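Local coordinates for Tlr1789 protein (Thermosynechococcus elongatus, PDB 2X8X) that probably takes part, as an Omp85-family outer-membrane protein related to Toc75, in handling proteins targeted to that membrane, through the N-terminal POTRA domains held in this chain, at residues 160-165 and 229-234. Sequence-based numbering, arbitrary orientation.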
loop_
_atom_site.group_PDB
_atom_site.type_symbol
_atom_site.label_atom_id
_atom_site.label_comp_id
_atom_site.label_asym_id
_atom_site.label_seq_id
_atom_site.Cartn_x
_atom_site.Cartn_y
_atom_site.Cartn_z
ATOM N N ARG A 160 -25.274 20.649 -4.835
ATOM C CA ARG A 160 -26.202 21.035 -3.776
ATOM C C ARG A 160 -26.241 22.582 -3.699
ATOM O O ARG A 160 -25.191 23.240 -3.464
ATOM C CB ARG A 160 -25.747 20.427 -2.442
ATOM C CG ARG A 160 -25.694 18.919 -2.427
ATOM C CD ARG A 160 -25.281 18.436 -1.048
ATOM N NE ARG A 160 -25.332 16.970 -1.124
ATOM C CZ ARG A 160 -24.651 16.154 -0.344
ATOM N NH1 ARG A 160 -23.871 16.630 0.611
ATOM N NH2 ARG A 160 -24.737 14.855 -0.531
ATOM N N PHE A 161 -27.392 23.161 -3.981
ATOM C CA PHE A 161 -27.538 24.607 -3.927
ATOM C C PHE A 161 -27.890 25.110 -2.535
ATOM O O PHE A 161 -28.734 24.540 -1.861
ATOM C CB PHE A 161 -28.484 25.072 -5.040
ATOM C CG PHE A 161 -27.946 24.745 -6.442
ATOM C CD1 PHE A 161 -28.115 23.475 -6.986
ATOM C CD2 PHE A 161 -27.246 25.704 -7.182
ATOM C CE1 PHE A 161 -27.602 23.135 -8.281
ATOM C CE2 PHE A 161 -26.737 25.402 -8.486
ATOM C CZ PHE A 161 -26.902 24.119 -9.016
ATOM N N LEU A 162 -27.242 26.184 -2.087
ATOM C CA LEU A 162 -27.378 26.604 -0.691
ATOM C C LEU A 162 -27.540 28.083 -0.637
ATOM O O LEU A 162 -26.922 28.770 -1.456
ATOM C CB LEU A 162 -26.130 26.238 0.118
ATOM C CG LEU A 162 -25.558 24.819 0.049
ATOM C CD1 LEU A 162 -24.208 24.774 0.796
ATOM C CD2 LEU A 162 -26.507 23.695 0.554
ATOM N N ASN A 163 -28.370 28.598 0.292
ATOM C CA ASN A 163 -28.561 30.059 0.433
ATOM C C ASN A 163 -27.383 30.599 1.224
ATOM O O ASN A 163 -26.493 29.832 1.595
ATOM C CB ASN A 163 -29.881 30.394 1.154
ATOM C CG ASN A 163 -29.984 29.773 2.570
ATOM O OD1 ASN A 163 -28.987 29.343 3.195
ATOM N ND2 ASN A 163 -31.215 29.709 3.074
ATOM N N LYS A 164 -27.376 31.899 1.527
ATOM C CA LYS A 164 -26.286 32.449 2.385
ATOM C C LYS A 164 -26.053 31.673 3.719
ATOM O O LYS A 164 -24.895 31.312 4.041
ATOM C CB LYS A 164 -26.429 33.968 2.653
ATOM C CG LYS A 164 -25.058 34.671 3.037
ATOM C CD LYS A 164 -24.182 33.777 3.988
ATOM C CE LYS A 164 -22.734 34.231 4.242
ATOM N NZ LYS A 164 -22.689 35.460 5.100
ATOM N N GLU A 165 -27.118 31.379 4.472
ATOM C CA GLU A 165 -26.906 30.658 5.748
ATOM C C GLU A 165 -26.237 29.249 5.609
ATOM O O GLU A 165 -25.588 28.766 6.546
ATOM C CB GLU A 165 -28.171 30.674 6.641
ATOM C CG GLU A 165 -29.225 29.645 6.250
ATOM C CD GLU A 165 -30.675 30.058 6.581
ATOM O OE1 GLU A 165 -30.912 31.237 6.952
ATOM O OE2 GLU A 165 -31.587 29.195 6.454
ATOM N N ASN A 229 -20.936 22.244 -3.405
ATOM C CA ASN A 229 -21.827 23.000 -2.577
ATOM C C ASN A 229 -21.747 24.401 -3.153
ATOM O O ASN A 229 -20.662 25.050 -3.102
ATOM C CB ASN A 229 -21.322 22.991 -1.137
ATOM C CG ASN A 229 -21.542 21.627 -0.457
ATOM O OD1 ASN A 229 -22.645 21.188 -0.380
ATOM N ND2 ASN A 229 -20.472 20.941 -0.070
ATOM N N ILE A 230 -22.876 24.855 -3.688
ATOM C CA ILE A 230 -22.870 26.021 -4.534
ATOM C C ILE A 230 -23.792 27.054 -4.010
ATOM O O ILE A 230 -24.940 26.731 -3.762
ATOM C CB ILE A 230 -23.350 25.642 -5.977
ATOM C CG1 ILE A 230 -22.394 24.636 -6.639
ATOM C CG2 ILE A 230 -23.447 26.897 -6.858
ATOM C CD1 ILE A 230 -23.017 24.057 -7.956
ATOM N N LYS A 231 -23.292 28.293 -3.849
ATOM C CA LYS A 231 -24.111 29.455 -3.515
ATOM C C LYS A 231 -24.149 30.389 -4.719
ATOM O O LYS A 231 -23.125 30.966 -5.066
ATOM C CB LYS A 231 -23.590 30.161 -2.247
ATOM C CG LYS A 231 -23.488 29.253 -0.985
ATOM C CD LYS A 231 -23.027 29.938 0.318
ATOM C CE LYS A 231 -22.339 28.844 1.195
ATOM N NZ LYS A 231 -22.233 29.083 2.661
ATOM N N GLU A 232 -25.319 30.484 -5.371
ATOM C CA GLU A 232 -25.561 31.312 -6.559
ATOM C C GLU A 232 -25.758 32.763 -6.143
ATOM O O GLU A 232 -26.208 33.011 -5.027
ATOM C CB GLU A 232 -26.808 30.849 -7.316
ATOM C CG GLU A 232 -26.670 29.438 -7.909
ATOM C CD GLU A 232 -27.864 29.036 -8.772
ATOM O OE1 GLU A 232 -28.796 28.384 -8.251
ATOM O OE2 GLU A 232 -27.865 29.381 -9.974
ATOM N N ARG A 233 -25.395 33.703 -7.009
ATOM C CA ARG A 233 -25.595 35.166 -6.734
ATOM C C ARG A 233 -27.069 35.403 -6.859
ATOM O O ARG A 233 -27.644 34.993 -7.864
ATOM C CB ARG A 233 -25.000 36.028 -7.850
ATOM C CG ARG A 233 -23.550 36.188 -7.897
ATOM C CD ARG A 233 -23.130 36.690 -9.290
ATOM N NE ARG A 233 -23.678 37.988 -9.639
ATOM C CZ ARG A 233 -23.958 38.409 -10.874
ATOM N NH1 ARG A 233 -23.746 37.662 -11.945
ATOM N NH2 ARG A 233 -24.445 39.618 -11.028
ATOM N N ASN A 234 -27.702 36.068 -5.904
ATOM C CA ASN A 234 -29.175 36.239 -6.005
ATOM C C ASN A 234 -29.626 37.018 -7.274
ATOM O O ASN A 234 -28.797 37.447 -8.094
ATOM C CB ASN A 234 -29.768 36.833 -4.708
ATOM C CG ASN A 234 -31.209 36.302 -4.391
ATOM O OD1 ASN A 234 -31.533 35.118 -4.607
ATOM N ND2 ASN A 234 -32.059 37.195 -3.869
HETATM O O HOH W 1 -27.560 29.050 -4.189
#
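Ile230 sits between two hydrogen bonds to the neighbouring parallel strand: its N donates to Arg160 O at 2.8 Å, nearly straight at 167°, and its O accepts the N-H of Leu162, N to O 2.9 Å, along a more bent path (146°). Where the strands begin to part, a water bridges the gap, donating to Leu162 O and accepting the N-H of Glu232, with its O 2.9 Å from Glu232 N. On the face that carries Phe161 and Ile230, the two side chains run alongside each other, and Ile230 CG2 comes within 4.0 Å of Phe161 CE2. Glu232 reaches back to the same ring: with CG beside its own backbone N and the chain extended, OE1 comes obliquely to 3.3 Å from Phe161 CD2, the carboxylate turned 57° from the ring plane. That carboxylate is held by the loop ahead of helix 175-179, OE1 by Arg172 N and OE2 by Thr173 N, while Ile178 of the helix packs on both Phe161 and Ile230. On the other face, Arg160 and Asn229 lie side by side, pointing the same way, Arg160 CB 3.8 Å from Asn229 OD1, and the guanidinium goes on to a salt bridge with Glu216 on strand 208-217. Leu162 CD1 rests on Asn229 CB. Farther along, the extended Lys231 chain passes the backbone carbonyls of the diverging segment, CG lying 3.5 Å from Leu162 O. In the last POTRA domain of this chain, 154-161 is an outermost strand of the three-stranded sheet within this chain, and 224-232 is the central one. The two loop N-H donors probably stabilise the charge of Glu232 and settle the rotation of its carboxylate beside the Phe161 ring.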